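Local atomic coordinates of putative hydrolase (Burkholderia cenocepacia, PDB entry 4X00), a protein that is probably a hydrolase of the alpha/beta hydrolase fold, thought to act as an aryl esterase. Residues L48-Q53 with A260-E265. Numbering follows the deposited sequence.
With EDO (1,2-ethanediol), chain F.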
loop_
_atom_site.group_PDB
_atom_site.type_symbol
_atom_site.label_atom_id
_atom_site.label_comp_id
_atom_site.label_asym_id
_atom_site.label_seq_id
_atom_site.Cartn_x
_atom_site.Cartn_y
_atom_site.Cartn_z
ATOM N N LEU A 48 6.002 -8.086 -4.811
ATOM C CA LEU A 48 5.742 -9.495 -4.482
ATOM C C LEU A 48 4.560 -9.686 -3.566
ATOM O O LEU A 48 3.971 -10.779 -3.561
ATOM C CB LEU A 48 6.978 -10.145 -3.821
ATOM C CG LEU A 48 8.198 -10.183 -4.741
ATOM C CD1 LEU A 48 9.361 -10.873 -4.018
ATOM C CD2 LEU A 48 7.941 -10.819 -6.121
ATOM N N ASN A 49 4.188 -8.660 -2.799
ATOM C CA ASN A 49 3.017 -8.803 -1.932
ATOM C C ASN A 49 1.737 -9.133 -2.672
ATOM O O ASN A 49 0.839 -9.695 -2.076
ATOM C CB ASN A 49 2.788 -7.531 -1.133
ATOM C CG ASN A 49 3.822 -7.320 -0.086
ATOM O OD1 ASN A 49 4.516 -6.304 -0.106
ATOM N ND2 ASN A 49 3.918 -8.231 0.858
ATOM N N TRP A 50 1.668 -8.765 -3.956
ATOM C CA TRP A 50 0.411 -8.831 -4.705
ATOM C C TRP A 50 0.273 -10.081 -5.561
ATOM O O TRP A 50 -0.623 -10.164 -6.391
ATOM C CB TRP A 50 0.274 -7.585 -5.575
ATOM C CG TRP A 50 0.262 -6.311 -4.804
ATOM C CD1 TRP A 50 1.225 -5.321 -4.819
ATOM C CD2 TRP A 50 -0.737 -5.885 -3.873
ATOM N NE1 TRP A 50 0.864 -4.309 -3.969
ATOM C CE2 TRP A 50 -0.353 -4.610 -3.398
ATOM C CE3 TRP A 50 -1.966 -6.429 -3.448
ATOM C CZ2 TRP A 50 -1.148 -3.869 -2.500
ATOM C CZ3 TRP A 50 -2.745 -5.698 -2.551
ATOM C CH2 TRP A 50 -2.333 -4.443 -2.083
ATOM N N SER A 51 1.098 -11.090 -5.323
ATOM C CA SER A 51 1.116 -12.281 -6.174
ATOM C C SER A 51 -0.240 -12.993 -6.291
ATOM O O SER A 51 -0.593 -13.501 -7.356
ATOM C CB SER A 51 2.153 -13.283 -5.679
ATOM O OG SER A 51 1.751 -13.831 -4.449
ATOM N N LYS A 52 -1.010 -13.047 -5.204
ATOM C CA LYS A 52 -2.279 -13.776 -5.277
ATOM C C LYS A 52 -3.344 -13.010 -6.042
ATOM O O LYS A 52 -4.364 -13.589 -6.454
ATOM C CB LYS A 52 -2.787 -14.118 -3.880
ATOM C CG LYS A 52 -1.830 -15.026 -3.122
ATOM C CD LYS A 52 -2.472 -15.546 -1.886
ATOM C CE LYS A 52 -1.474 -16.288 -1.023
ATOM N NZ LYS A 52 -2.140 -16.697 0.228
ATOM N N GLN A 53 -3.138 -11.712 -6.223
ATOM C CA GLN A 53 -4.017 -10.916 -7.096
ATOM C C GLN A 53 -3.560 -11.096 -8.548
ATOM O O GLN A 53 -4.378 -11.382 -9.438
ATOM C CB GLN A 53 -4.007 -9.433 -6.703
ATOM C CG GLN A 53 -4.750 -9.145 -5.392
ATOM C CD GLN A 53 -4.174 -9.867 -4.183
ATOM O OE1 GLN A 53 -3.019 -9.611 -3.807
ATOM N NE2 GLN A 53 -4.963 -10.751 -3.545
ATOM N N ALA A 260 -2.888 -8.208 6.479
ATOM C CA ALA A 260 -2.684 -8.511 5.072
ATOM C C ALA A 260 -3.797 -9.419 4.494
ATOM O O ALA A 260 -3.535 -10.522 4.016
ATOM C CB ALA A 260 -1.311 -9.170 4.875
ATOM N N PRO A 261 -5.052 -8.932 4.470
ATOM C CA PRO A 261 -6.173 -9.766 4.006
ATOM C C PRO A 261 -6.053 -10.216 2.548
ATOM O O PRO A 261 -6.664 -11.221 2.190
ATOM C CB PRO A 261 -7.408 -8.851 4.206
ATOM C CG PRO A 261 -6.857 -7.460 4.257
ATOM C CD PRO A 261 -5.504 -7.622 4.948
ATOM N N PHE A 262 -5.352 -9.469 1.705
ATOM C CA PHE A 262 -5.167 -9.850 0.305
ATOM C C PHE A 262 -4.322 -11.132 0.185
ATOM O O PHE A 262 -4.399 -11.835 -0.844
ATOM C CB PHE A 262 -4.516 -8.698 -0.485
ATOM C CG PHE A 262 -3.226 -8.213 0.144
ATOM C CD1 PHE A 262 -3.237 -7.269 1.174
ATOM C CD2 PHE A 262 -2.011 -8.780 -0.260
ATOM C CE1 PHE A 262 -2.044 -6.866 1.780
ATOM C CE2 PHE A 262 -0.821 -8.397 0.342
ATOM C CZ PHE A 262 -0.841 -7.437 1.369
ATOM N N LEU A 263 -3.529 -11.436 1.224
ATOM C CA LEU A 263 -2.787 -12.698 1.280
ATOM C C LEU A 263 -3.527 -13.708 2.133
ATOM O O LEU A 263 -3.522 -14.904 1.828
ATOM C CB LEU A 263 -1.372 -12.468 1.854
ATOM C CG LEU A 263 -0.374 -11.932 0.812
ATOM C CD1 LEU A 263 0.868 -11.341 1.527
ATOM C CD2 LEU A 263 0.039 -13.003 -0.195
ATOM N N GLU A 264 -4.159 -13.235 3.210
ATOM C CA GLU A 264 -4.801 -14.157 4.170
ATOM C C GLU A 264 -6.134 -14.739 3.696
ATOM O O GLU A 264 -6.454 -15.904 4.014
ATOM C CB GLU A 264 -5.014 -13.461 5.513
ATOM C CG GLU A 264 -3.677 -13.024 6.162
ATOM C CD GLU A 264 -3.867 -12.230 7.431
ATOM O OE1 GLU A 264 -4.368 -12.792 8.415
ATOM O OE2 GLU A 264 -3.503 -11.034 7.463
ATOM N N GLU A 265 -6.911 -13.936 2.982
ATOM C CA GLU A 265 -8.205 -14.339 2.434
ATOM C C GLU A 265 -8.262 -13.901 0.970
ATOM O O GLU A 265 -9.032 -13.002 0.607
ATOM C CB GLU A 265 -9.350 -13.716 3.247
ATOM C CG GLU A 265 -9.459 -14.292 4.651
ATOM C CD GLU A 265 -10.674 -13.780 5.408
ATOM O OE1 GLU A 265 -11.810 -13.928 4.918
ATOM O OE2 GLU A 265 -10.507 -13.239 6.519
HETATM C C1 EDO F . 3.465 -13.441 -1.600
HETATM O O1 EDO F . 2.696 -14.579 -2.008
HETATM C C2 EDO F . 4.902 -13.627 -2.070
HETATM O O2 EDO F . 4.978 -13.427 -3.490
#
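Gln53 NE2 makes two hydrogen bonds, one across the contact to Phe262 O at 3.0 Å and one to Asn270 OD1. Together they fix the orientation of the amide. The bond to Phe262 O is fairly straight, at 162° at the hydrogen, although the donor is tilted from the carbonyl plane. A bend at chi2 (60°) brings the Gln53 amide close to Phe262, nearly perpendicular to the phenyl ring. One residue further on, the backbone oxygen of Leu263 is met by Lys52 NZ, with NZ to O 2.8 Å in one of two modelled lysine conformers. There NZ lies in the carbonyl plane, on a lone pair. In this conformer the straight lysine chain passes across the Leu263 side chain, with Lys52 CE 3.7 Å from Leu263 CD2.

Trp50 CZ3 sits over one face of the Phe262 ring, toward its rim, 3.7 Å from Phe262 CG. The two ring planes are inclined at 38°, an oblique pair. At the edge of the phenyl ring, Asn49 O comes within 3.2 Å of Phe262 CE2. A molecule of 1,2-ethanediol, probably from the crystallisation liquor, donates to Leu48 O through its O2. Its O1 bonds to Ser51 OG in one of two modelled serine conformers, and also touches Leu263 CD2.

The contact joins helix 51-54 to the short helix 261-264. The latter follows His259, which with Ser112 and Asp230 forms a probable catalytic triad, as in other alpha/beta hydrolases. Trp111, at the end of strand 107-111, meets the Phe262 ring edge-to-face and also touches Trp50. Helix 266-280 borders the contact through Phe269, which packs against Phe262 and Gln53.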